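Dephospho-CoA kinase (Mycobacterium paratuberculosis, PDB 6N39) probably catalyses the last step of coenzyme A biosynthesis, the ATP-dependent phosphorylation of the 3'-hydroxyl of dephospho-CoA. Local coordinates at residues W228-Q231 and A232-V236; T319-P322 and A323-H326; A369-L372 and A373-S377. One frame throughout, in Å; residues are numbered along the deposited sequence. Where two conformers were deposited one is given.

Interaction 1 (W228-Q231 and A232-V236); sequences WPAQ and AQRIV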
ATOM      1  N   TRP A 228     -11.765  -5.473  -4.464  1.00 37.83           N
ATOM      2  CA  TRP A 228     -10.471  -5.763  -5.086  1.00 38.48           C
ATOM      3  C   TRP A 228      -9.933  -4.628  -5.950  1.00 36.70           C
ATOM      4  O   TRP A 228      -8.713  -4.397  -5.911  1.00 37.52           O
ATOM      5  CB  TRP A 228     -10.531  -7.044  -5.929  1.00 37.16           C
ATOM      6  CG  TRP A 228     -10.474  -8.316  -5.142  1.00 43.39           C
ATOM      7  CD1 TRP A 228      -9.962  -8.492  -3.886  1.00 39.16           C
ATOM      8  CD2 TRP A 228     -10.966  -9.595  -5.561  1.00 39.90           C
ATOM      9  NE1 TRP A 228     -10.118  -9.804  -3.495  1.00 39.29           N
ATOM     10  CE2 TRP A 228     -10.722 -10.502  -4.509  1.00 42.24           C
ATOM     11  CE3 TRP A 228     -11.584 -10.061  -6.730  1.00 42.82           C
ATOM     12  CZ2 TRP A 228     -11.084 -11.851  -4.583  1.00 39.06           C
ATOM     13  CZ3 TRP A 228     -11.935 -11.402  -6.806  1.00 41.92           C
ATOM     14  CH2 TRP A 228     -11.689 -12.279  -5.731  1.00 40.44           C
ATOM     15  N   PRO A 229     -10.731  -3.918  -6.757  1.00 40.67           N
ATOM     16  CA  PRO A 229     -10.129  -2.826  -7.546  1.00 41.78           C
ATOM     17  C   PRO A 229      -9.477  -1.749  -6.683  1.00 38.33           C
ATOM     18  O   PRO A 229      -8.363  -1.313  -7.001  1.00 34.89           O
ATOM     19  CB  PRO A 229     -11.314  -2.285  -8.363  1.00 45.31           C
ATOM     20  CG  PRO A 229     -12.283  -3.454  -8.448  1.00 47.67           C
ATOM     21  CD  PRO A 229     -12.153  -4.136  -7.110  1.00 43.39           C
ATOM     22  N   ALA A 230     -10.124  -1.326  -5.588  1.00 37.78           N
ATOM     23  CA  ALA A 230      -9.530  -0.308  -4.715  1.00 35.72           C
ATOM     24  C   ALA A 230      -8.273  -0.825  -4.023  1.00 36.06           C
ATOM     25  O   ALA A 230      -7.256  -0.108  -3.931  1.00 37.61           O
ATOM     26  CB  ALA A 230     -10.565   0.164  -3.681  1.00 38.41           C
ATOM     27  N   GLN A 231      -8.313  -2.075  -3.533  1.00 32.83           N
ATOM     28  CA  GLN A 231      -7.112  -2.654  -2.929  1.00 36.11           C
ATOM     29  C   GLN A 231      -5.973  -2.704  -3.937  1.00 30.75           C
ATOM     30  O   GLN A 231      -4.813  -2.384  -3.615  1.00 29.93           O
ATOM     31  CB  GLN A 231      -7.407  -4.058  -2.373  1.00 31.47           C
ATOM     32  CG  GLN A 231      -8.479  -4.071  -1.249  1.00 33.91           C
ATOM     33  CD  GLN A 231      -8.932  -5.488  -0.856  1.00 41.63           C
ATOM     34  OE1 GLN A 231      -8.454  -6.488  -1.395  1.00 36.80           O
ATOM     35  NE2 GLN A 231      -9.862  -5.564   0.081  1.00 43.08           N
ATOM     36  N   ALA A 232      -6.288  -3.091  -5.178  1.00 33.38           N
ATOM     37  CA  ALA A 232      -5.237  -3.206  -6.181  1.00 35.42           C
ATOM     38  C   ALA A 232      -4.659  -1.839  -6.528  1.00 34.57           C
ATOM     39  O   ALA A 232      -3.459  -1.720  -6.785  1.00 31.34           O
ATOM     40  CB  ALA A 232      -5.764  -3.905  -7.437  1.00 32.00           C
ATOM     41  N   GLN A 233      -5.493  -0.800  -6.561  1.00 31.55           N
ATOM     42  CA  GLN A 233      -4.955   0.527  -6.865  1.00 33.29           C
ATOM     43  C   GLN A 233      -3.998   0.977  -5.768  1.00 33.51           C
ATOM     44  O   GLN A 233      -2.935   1.550  -6.055  1.00 32.64           O
ATOM     45  CB  GLN A 233      -6.081   1.550  -7.044  1.00 41.11           C
ATOM     46  CG  GLN A 233      -5.609   2.890  -7.641  1.00 42.96           C
ATOM     47  CD  GLN A 233      -4.959   2.714  -9.020  1.00 52.45           C
ATOM     48  OE1 GLN A 233      -5.616   2.304  -9.978  1.00 61.15           O
ATOM     49  NE2 GLN A 233      -3.664   3.021  -9.118  1.00 44.79           N
ATOM     50  N   ARG A 234      -4.342   0.703  -4.502  1.00 31.12           N
ATOM     51  CA  ARG A 234      -3.403   1.047  -3.433  1.00 34.58           C
ATOM     52  C   ARG A 234      -2.078   0.331  -3.637  1.00 37.28           C
ATOM     53  O   ARG A 234      -1.004   0.937  -3.494  1.00 31.34           O
ATOM     54  CB  ARG A 234      -3.982   0.710  -2.056  1.00 30.67           C
ATOM     55  CG  ARG A 234      -5.158   1.575  -1.709  1.00 42.18           C
ATOM     56  CD  ARG A 234      -5.540   1.428  -0.257  1.00 44.47           C
ATOM     57  NE  ARG A 234      -6.226   0.185   0.023  1.00 38.46           N
ATOM     58  CZ  ARG A 234      -7.548   0.033  -0.007  1.00 45.77           C
ATOM     59  NH1 ARG A 234      -8.339   1.053  -0.312  1.00 40.12           N
ATOM     60  NH2 ARG A 234      -8.085  -1.142   0.285  1.00 46.65           N
ATOM     61  N   ILE A 235      -2.141  -0.948  -4.029  1.00 29.12           N
ATOM     62  CA  ILE A 235      -0.917  -1.732  -4.199  1.00 29.06           C
ATOM     63  C   ILE A 235      -0.097  -1.214  -5.389  1.00 29.59           C
ATOM     64  O   ILE A 235       1.125  -1.051  -5.300  1.00 28.69           O
ATOM     65  CB  ILE A 235      -1.266  -3.225  -4.351  1.00 31.72           C
ATOM     66  CG1 ILE A 235      -1.898  -3.761  -3.061  1.00 31.12           C
ATOM     67  CG2 ILE A 235      -0.021  -4.021  -4.752  1.00 27.47           C
ATOM     68  CD1 ILE A 235      -2.690  -5.101  -3.241  1.00 29.96           C
ATOM     69  N   VAL A 236      -0.760  -0.978  -6.521  1.00 30.40           N
ATOM     70  CA  VAL A 236      -0.101  -0.466  -7.720  1.00 31.04           C
ATOM     71  C   VAL A 236       0.629   0.834  -7.408  1.00 34.32           C
ATOM     72  O   VAL A 236       1.794   1.008  -7.783  1.00 32.19           O
ATOM     73  CB  VAL A 236      -1.123  -0.268  -8.858  1.00 31.02           C
ATOM     74  CG1 VAL A 236      -0.520   0.615  -9.978  1.00 30.17           C
ATOM     75  CG2 VAL A 236      -1.591  -1.624  -9.423  1.00 30.89           C
TER
HETATM   76  O   HOH W   1     -10.138  -2.737   1.506  1.00 53.87           O

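Interaction 2 (T319-P322 and A323-H326); sequences TGDP and ALWH. With ACT (acetate ion), chain E.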
ATOM      1  N   THR A 319       9.929 -17.601 -30.317  1.00 56.10           N
ATOM      2  CA  THR A 319      11.249 -17.946 -29.838  1.00 64.58           C
ATOM      3  C   THR A 319      11.204 -19.302 -29.123  1.00 63.47           C
ATOM      4  O   THR A 319      10.142 -19.782 -28.700  1.00 53.94           O
ATOM      5  CB  THR A 319      11.747 -16.826 -28.920  1.00 57.56           C
ATOM      6  OG1 THR A 319      13.017 -17.166 -28.352  1.00 66.67           O
ATOM      7  CG2 THR A 319      10.730 -16.572 -27.829  1.00 37.43           C
ATOM      8  N   GLY A 320      12.369 -19.939 -29.039  1.00 53.38           N
ATOM      9  CA  GLY A 320      12.514 -21.162 -28.278  1.00 58.81           C
ATOM     10  C   GLY A 320      13.633 -21.077 -27.258  1.00 55.87           C
ATOM     11  O   GLY A 320      14.305 -22.071 -26.980  1.00 62.08           O
ATOM     12  N   ASP A 321      13.859 -19.889 -26.705  1.00 48.91           N
ATOM     13  CA  ASP A 321      14.906 -19.706 -25.712  1.00 42.91           C
ATOM     14  C   ASP A 321      14.293 -19.810 -24.325  1.00 41.47           C
ATOM     15  O   ASP A 321      13.494 -18.943 -23.953  1.00 42.33           O
ATOM     16  CB  ASP A 321      15.592 -18.356 -25.900  1.00 44.29           C
ATOM     17  CG  ASP A 321      16.731 -18.122 -24.911  1.00 50.76           C
ATOM     18  OD1 ASP A 321      16.965 -18.955 -24.005  1.00 46.83           O
ATOM     19  OD2 ASP A 321      17.399 -17.084 -25.041  1.00 51.26           O
ATOM     20  N   PRO A 322      14.629 -20.836 -23.534  1.00 39.08           N
ATOM     21  CA  PRO A 322      14.050 -20.945 -22.186  1.00 36.16           C
ATOM     22  C   PRO A 322      14.387 -19.774 -21.292  1.00 34.46           C
ATOM     23  O   PRO A 322      13.622 -19.464 -20.359  1.00 36.53           O
ATOM     24  CB  PRO A 322      14.655 -22.252 -21.627  1.00 33.21           C
ATOM     25  CG  PRO A 322      15.365 -22.901 -22.750  1.00 47.78           C
ATOM     26  CD  PRO A 322      15.609 -21.890 -23.832  1.00 44.07           C
ATOM     27  N   ALA A 323      15.531 -19.127 -21.521  1.00 31.80           N
ATOM     28  CA  ALA A 323      15.908 -17.997 -20.671  1.00 37.89           C
ATOM     29  C   ALA A 323      14.844 -16.908 -20.662  1.00 36.59           C
ATOM     30  O   ALA A 323      14.730 -16.157 -19.682  1.00 34.20           O
ATOM     31  CB  ALA A 323      17.249 -17.420 -21.122  1.00 41.90           C
ATOM     32  N   LEU A 324      14.045 -16.806 -21.722  1.00 35.06           N
ATOM     33  CA  LEU A 324      13.047 -15.738 -21.778  1.00 30.33           C
ATOM     34  C   LEU A 324      11.863 -15.976 -20.857  1.00 36.72           C
ATOM     35  O   LEU A 324      10.983 -15.098 -20.777  1.00 33.18           O
ATOM     36  CB  LEU A 324      12.555 -15.559 -23.223  1.00 33.93           C
ATOM     37  CG  LEU A 324      13.636 -15.110 -24.209  1.00 40.89           C
ATOM     38  CD1 LEU A 324      13.075 -14.936 -25.613  1.00 40.77           C
ATOM     39  CD2 LEU A 324      14.292 -13.815 -23.717  1.00 35.54           C
ATOM     40  N   TRP A 325      11.790 -17.126 -20.178  1.00 33.01           N
ATOM     41  CA  TRP A 325      10.721 -17.355 -19.218  1.00 31.30           C
ATOM     42  C   TRP A 325      11.128 -17.011 -17.786  1.00 34.44           C
ATOM     43  O   TRP A 325      10.316 -17.180 -16.869  1.00 34.16           O
ATOM     44  CB  TRP A 325      10.226 -18.814 -19.297  1.00 30.92           C
ATOM     45  CG  TRP A 325       9.459 -19.095 -20.561  1.00 34.21           C
ATOM     46  CD1 TRP A 325       9.924 -19.725 -21.687  1.00 33.42           C
ATOM     47  CD2 TRP A 325       8.100 -18.730 -20.835  1.00 27.84           C
ATOM     48  NE1 TRP A 325       8.931 -19.779 -22.634  1.00 36.36           N
ATOM     49  CE2 TRP A 325       7.808 -19.162 -22.143  1.00 36.32           C
ATOM     50  CE3 TRP A 325       7.110 -18.050 -20.103  1.00 33.90           C
ATOM     51  CZ2 TRP A 325       6.552 -18.967 -22.737  1.00 35.45           C
ATOM     52  CZ3 TRP A 325       5.859 -17.854 -20.692  1.00 35.54           C
ATOM     53  CH2 TRP A 325       5.596 -18.311 -22.001  1.00 34.32           C
ATOM     54  N   HIS A 326      12.340 -16.498 -17.569  1.00 30.55           N
ATOM     55  CA  HIS A 326      12.760 -16.180 -16.207  1.00 28.63           C
ATOM     56  C   HIS A 326      12.055 -14.927 -15.698  1.00 29.66           C
ATOM     57  O   HIS A 326      11.534 -14.117 -16.472  1.00 30.54           O
ATOM     58  CB  HIS A 326      14.274 -15.992 -16.128  1.00 29.71           C
ATOM     59  CG  HIS A 326      15.037 -17.268 -16.290  1.00 36.56           C
ATOM     60  ND1 HIS A 326      16.165 -17.556 -15.556  1.00 43.36           N
ATOM     61  CD2 HIS A 326      14.812 -18.348 -17.076  1.00 43.29           C
ATOM     62  CE1 HIS A 326      16.617 -18.750 -15.897  1.00 47.19           C
ATOM     63  NE2 HIS A 326      15.812 -19.253 -16.816  1.00 43.72           N
TER
HETATM   64  C   ACT E 504      18.349 -15.292 -14.069  1.00 48.32           C
HETATM   65  O   ACT E 504      17.222 -15.789 -13.749  1.00 36.87           O
HETATM   66  OXT ACT E 504      18.962 -14.302 -13.552  1.00 44.09           O
HETATM   67  CH3 ACT E 504      19.082 -16.004 -15.291  1.00 49.12           C

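Interaction 3 (A369-L372 and A373-S377); sequences ADYL and AVKRS. With ACT (acetate ion), chain F; ACT (acetate ion), chain G; ACT (acetate ion), chain C.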
ATOM      1  N   ALA A 369     -15.837 -19.164 -18.550  1.00 53.45           N
ATOM      2  CA  ALA A 369     -16.560 -20.303 -17.994  1.00 55.40           C
ATOM      3  C   ALA A 369     -15.678 -21.549 -17.950  1.00 55.81           C
ATOM      4  O   ALA A 369     -15.668 -22.279 -16.947  1.00 57.54           O
ATOM      5  CB  ALA A 369     -17.835 -20.559 -18.804  1.00 57.52           C
ATOM      6  N   ASP A 370     -14.948 -21.818 -19.037  1.00 56.72           N
ATOM      7  CA  ASP A 370     -14.010 -22.941 -19.048  0.54 57.31           C
ATOM      8  C   ASP A 370     -13.023 -22.835 -17.894  1.00 53.17           C
ATOM      9  O   ASP A 370     -12.772 -23.816 -17.175  1.00 55.10           O
ATOM     10  CB  ASP A 370     -13.242 -22.990 -20.370  0.54 56.91           C
ATOM     11  CG  ASP A 370     -14.073 -23.500 -21.517  0.54 59.17           C
ATOM     12  OD1 ASP A 370     -15.199 -23.985 -21.280  0.54 66.85           O
ATOM     13  OD2 ASP A 370     -13.590 -23.411 -22.666  0.54 56.92           O
ATOM     14  N   TYR A 371     -12.442 -21.646 -17.713  1.00 47.70           N
ATOM     15  CA  TYR A 371     -11.452 -21.448 -16.660  1.00 46.85           C
ATOM     16  C   TYR A 371     -12.067 -21.674 -15.288  1.00 49.51           C
ATOM     17  O   TYR A 371     -11.466 -22.328 -14.426  1.00 51.94           O
ATOM     18  CB  TYR A 371     -10.861 -20.038 -16.769  1.00 43.89           C
ATOM     19  CG  TYR A 371      -9.693 -19.758 -15.852  1.00 40.85           C
ATOM     20  CD1 TYR A 371      -8.807 -20.766 -15.493  1.00 43.58           C
ATOM     21  CD2 TYR A 371      -9.474 -18.480 -15.346  1.00 47.63           C
ATOM     22  CE1 TYR A 371      -7.728 -20.512 -14.654  1.00 42.98           C
ATOM     23  CE2 TYR A 371      -8.395 -18.211 -14.504  1.00 44.58           C
ATOM     24  CZ  TYR A 371      -7.526 -19.237 -14.166  1.00 45.12           C
ATOM     25  OH  TYR A 371      -6.456 -18.995 -13.334  1.00 48.03           O
ATOM     26  N   LEU A 372     -13.273 -21.144 -15.071  1.00 52.53           N
ATOM     27  CA  LEU A 372     -13.950 -21.342 -13.798  1.00 51.06           C
ATOM     28  C   LEU A 372     -14.175 -22.821 -13.517  1.00 56.54           C
ATOM     29  O   LEU A 372     -13.977 -23.282 -12.384  1.00 49.90           O
ATOM     30  CB  LEU A 372     -15.273 -20.585 -13.781  1.00 56.53           C
ATOM     31  CG  LEU A 372     -16.055 -20.801 -12.484  1.00 57.66           C
ATOM     32  CD1 LEU A 372     -15.262 -20.265 -11.300  1.00 53.14           C
ATOM     33  CD2 LEU A 372     -17.416 -20.154 -12.555  1.00 60.54           C
ATOM     34  N   ALA A 373     -14.593 -23.583 -14.533  1.00 53.42           N
ATOM     35  CA  ALA A 373     -14.834 -25.006 -14.311  1.00 57.10           C
ATOM     36  C   ALA A 373     -13.540 -25.729 -13.952  1.00 55.72           C
ATOM     37  O   ALA A 373     -13.531 -26.608 -13.074  1.00 52.52           O
ATOM     38  CB  ALA A 373     -15.484 -25.638 -15.543  1.00 61.23           C
ATOM     39  N   VAL A 374     -12.437 -25.362 -14.610  1.00 51.23           N
ATOM     40  CA  VAL A 374     -11.149 -25.950 -14.246  1.00 49.81           C
ATOM     41  C   VAL A 374     -10.814 -25.631 -12.793  1.00 51.73           C
ATOM     42  O   VAL A 374     -10.367 -26.505 -12.037  1.00 52.33           O
ATOM     43  CB  VAL A 374     -10.035 -25.463 -15.191  1.00 50.59           C
ATOM     44  CG1 VAL A 374      -8.684 -25.886 -14.647  1.00 53.43           C
ATOM     45  CG2 VAL A 374     -10.228 -26.023 -16.592  1.00 51.30           C
ATOM     46  N   LYS A 375     -11.023 -24.373 -12.384  1.00 47.70           N
ATOM     47  CA  LYS A 375     -10.709 -23.981 -11.014  1.00 44.98           C
ATOM     48  C   LYS A 375     -11.545 -24.756 -10.006  1.00 49.06           C
ATOM     49  O   LYS A 375     -11.034 -25.184  -8.967  1.00 56.41           O
ATOM     50  CB  LYS A 375     -10.913 -22.475 -10.823  1.00 44.43           C
ATOM     51  CG  LYS A 375      -9.910 -21.604 -11.561  1.00 47.68           C
ATOM     52  CD  LYS A 375      -9.657 -20.318 -10.804  1.00 49.78           C
ATOM     53  CE  LYS A 375     -10.271 -19.123 -11.487  1.00 44.80           C
ATOM     54  NZ  LYS A 375     -10.069 -17.892 -10.668  1.00 44.59           N
ATOM     55  N   ARG A 376     -12.840 -24.926 -10.282  1.00 51.00           N
ATOM     56  CA  ARG A 376     -13.694 -25.683  -9.369  1.00 48.34           C
ATOM     57  C   ARG A 376     -13.246 -27.129  -9.268  1.00 55.36           C
ATOM     58  O   ARG A 376     -13.245 -27.715  -8.176  1.00 58.31           O
ATOM     59  CB  ARG A 376     -15.149 -25.619  -9.824  1.00 60.81           C
ATOM     60  CG  ARG A 376     -15.729 -24.218  -9.811  1.00 65.14           C
ATOM     61  CD  ARG A 376     -16.712 -24.042  -8.679  1.00 73.22           C
ATOM     62  NE  ARG A 376     -17.250 -22.685  -8.608  1.00 76.92           N
ATOM     63  CZ  ARG A 376     -18.164 -22.191  -9.442  1.00 82.13           C
ATOM     64  NH1 ARG A 376     -18.595 -20.944  -9.287  1.00 84.44           N
ATOM     65  NH2 ARG A 376     -18.643 -22.933 -10.435  1.00 78.85           N
ATOM     66  N   SER A 377     -12.870 -27.733 -10.396  1.00 58.49           N
ATOM     67  CA  SER A 377     -12.380 -29.103 -10.326  1.00 63.64           C
ATOM     68  C   SER A 377     -11.106 -29.175  -9.493  1.00 61.68           C
ATOM     69  O   SER A 377     -10.947 -30.071  -8.648  1.00 58.72           O
ATOM     70  CB  SER A 377     -12.153 -29.647 -11.732  1.00 65.36           C
ATOM     71  OG  SER A 377     -11.654 -30.971 -11.689  1.00 72.46           O
TER
HETATM   72  C   ACT F 505     -17.445 -20.732  -6.029  1.00 70.49           C
HETATM   73  O   ACT F 505     -16.875 -21.868  -6.161  1.00 69.54           O
HETATM   74  OXT ACT F 505     -18.199 -20.124  -6.852  1.00 75.19           O
HETATM   75  CH3 ACT F 505     -17.171 -19.985  -4.659  1.00 57.80           C
HETATM   76  C   ACT G 506      -7.105 -18.634  -8.981  1.00 60.99           C
HETATM   77  O   ACT G 506      -6.955 -19.899  -8.880  1.00 53.10           O
HETATM   78  OXT ACT G 506      -8.131 -17.904  -8.726  1.00 40.76           O
HETATM   79  CH3 ACT G 506      -5.852 -17.846  -9.505  1.00 65.60           C
HETATM   80  C   ACT C 502      -4.937 -16.170 -12.293  1.00 55.87           C
HETATM   81  O   ACT C 502      -6.091 -16.577 -12.616  1.00 59.35           O
HETATM   82  OXT ACT C 502      -4.630 -15.352 -11.388  1.00 50.74           O
HETATM   83  CH3 ACT C 502      -3.714 -16.776 -13.106  1.00 52.30           C

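Interaction 1 (W228-Q231 and A232-V236)
Gln231 and Arg234 lie three residues apart on the helix 228-243, and their side chains meet at an angle: Gln231 CG comes to 3.3 Å from Arg234 NH2, while the amide and guanidinium planes are turned 51° from each other. Both facing nitrogens, Gln231 NE2 and Arg234 NH2, are donors and cannot bond each other. A water joins them instead, accepting from Gln231 NE2 at 3.2 Å and, in a weak bond, from Arg234 NH2 at 2.9 Å. The bend of Arg234 at chi3 (-75°) turns its guanidinium back over the previous turn, where one face covers the carbonyl oxygen of Ala230, with Arg234 CG 3.5 Å from that Ala230 O. The same oxygen receives Arg234 N at 3.1 Å, one of four consecutive i to i+4 bonds of the alpha helix. On another side of the helix, Ile235 CG1 rests 3.3 Å from Gln231 O, the acceptor for its own backbone N-H, and the side chain continues onto Ile270 and Ile272 of strand 270-276. Gln231 OE1 lies in the plane of the Trp228 ring, at its edge, and is hydrogen-bonded to Arg337; Trp228 NE1 is held by Asp268. The helix thus works as a two-sided element: apolar and aromatic groups pack on the beta strands of the UPF0157 region, while Arg234 reaches toward the kinase portion. There its guanidinium is probably positioned mainly by the hydrogen bond from NH1 to Ala175 O, the ion pair of NE with Asp178 being long and weak.

Interaction 2 (T319-P322 and A323-H326)
The backbone makes a short 3-10 turn over Pro322-Trp325, Asp321 just ahead of it supplying the first acceptor: Leu324 N is bonded to Asp321 O at 3.1 Å and Trp325 N to Pro322 O at 3.0 Å, both donors sitting well above the carbonyl planes. Asp321 adds a side-chain bond at the start of the turn. Its CG stands anti to the backbone N (chi1 -178°), which carries OD1 forward to Ala323 N at 2.9 Å; the N-H arrives from above the carboxylate plane, and Ala323 CB also lies 3.3 Å from Asp321 OD1. Leu324 reaches back instead, its CD1 touching both branches of Thr319, at 3.5 Å from OG1 and 3.6 Å from CG2, and it packs further on Trp348 and Pro349. The Trp325 ring carries Pro322 O near its plane at the edge and is buried against Ala305, Ala309 and Pro349. His326 points its ND1 almost straight at an acetate oxygen, O, at 2.7 Å; Arg328 binds the same ion, which probably came from the crystallisation liquor. An Asx turn leading into a proline-started 3-10 turn is the motif here, set in the loop that precedes strand 328-331.

Interaction 3 (A369-L372 and A373-S377)
The Tyr371 ring has Lys375 CE over one face, and in its plane, at the edge, an acetate oxygen; the guanidinium of Arg376 has the Leu372 methyls over one face and a second acetate at its edge. Both pairs are i to i+4 neighbours on the alpha helix 365-382, where the carbonyl oxygens of Ala369 through Leu372 each accept the N-H four residues on. Lys375 CE lies 3.9 Å from the centroid of the Tyr371 ring and 21° off the ring normal, a CH-pi contact made by the methylene next to the ammonium group. Bends at chi2 and chi3 let the lysine chain pass across the ring before NZ leaves it. Lys375 NZ then gives hydrogen bonds to Ser255 OG, to Ala265 O and to OXT of a third acetate at 2.7 Å. Three oxygens accept from this nitrogen, which would tend to favour its charged form, though one belongs to an ion probably from the crystallisation liquor, as do the other two acetates. Tyr371 has further aromatic partners: Trp396 of helix 386-411 stacks on it and Phe357 of helix 349-363 meets it edge-to-face. Tyr371 OH, also hydrogen-bonded to Lys393, donates to O of the acetate at its ring edge at 2.5 Å. Helix 365-382 is in this way sewn to its helical neighbours by aromatic rings. Leu372 and Arg376 form a more exposed pair. With CG anti to the backbone N (chi1 178°), Leu372 swings both methyls under the guanidinium, CD2 at 3.6 Å from Arg376 NH1, while the leucine side chain also touches Phe264 and Ala265. The acetate beside Arg376 is gripped by two bonds, its O 2.6 Å from Arg376 NE and its OXT 2.6 Å from Arg376 NH1.

Overall arrangement
All three contacts belong to the UPF0157 region, which is involved in proper folding of the full-length enzyme, yet they hold different elements. Interactions 1 and 3 are one-turn contacts within separate helices, partly buried, their nearest atoms about 8 Å apart; interaction 2 is a surface contact in a loop, about 19 Å from interaction 1 and about 14 Å from interaction 3 by nearest atoms. In interaction 1 a weakly bound water and one main-chain carbonyl serve the arginine's guanidinium where the helix faces the kinase portion. Interaction 3 rests on aromatic packing, its cationic ends meeting acetates probably from the crystallisation liquor. Interaction 2 depends on a carboxylate accepting a backbone N-H, with hydrophobic contacts to the start of helix 349-363, to which interaction 3 also packs.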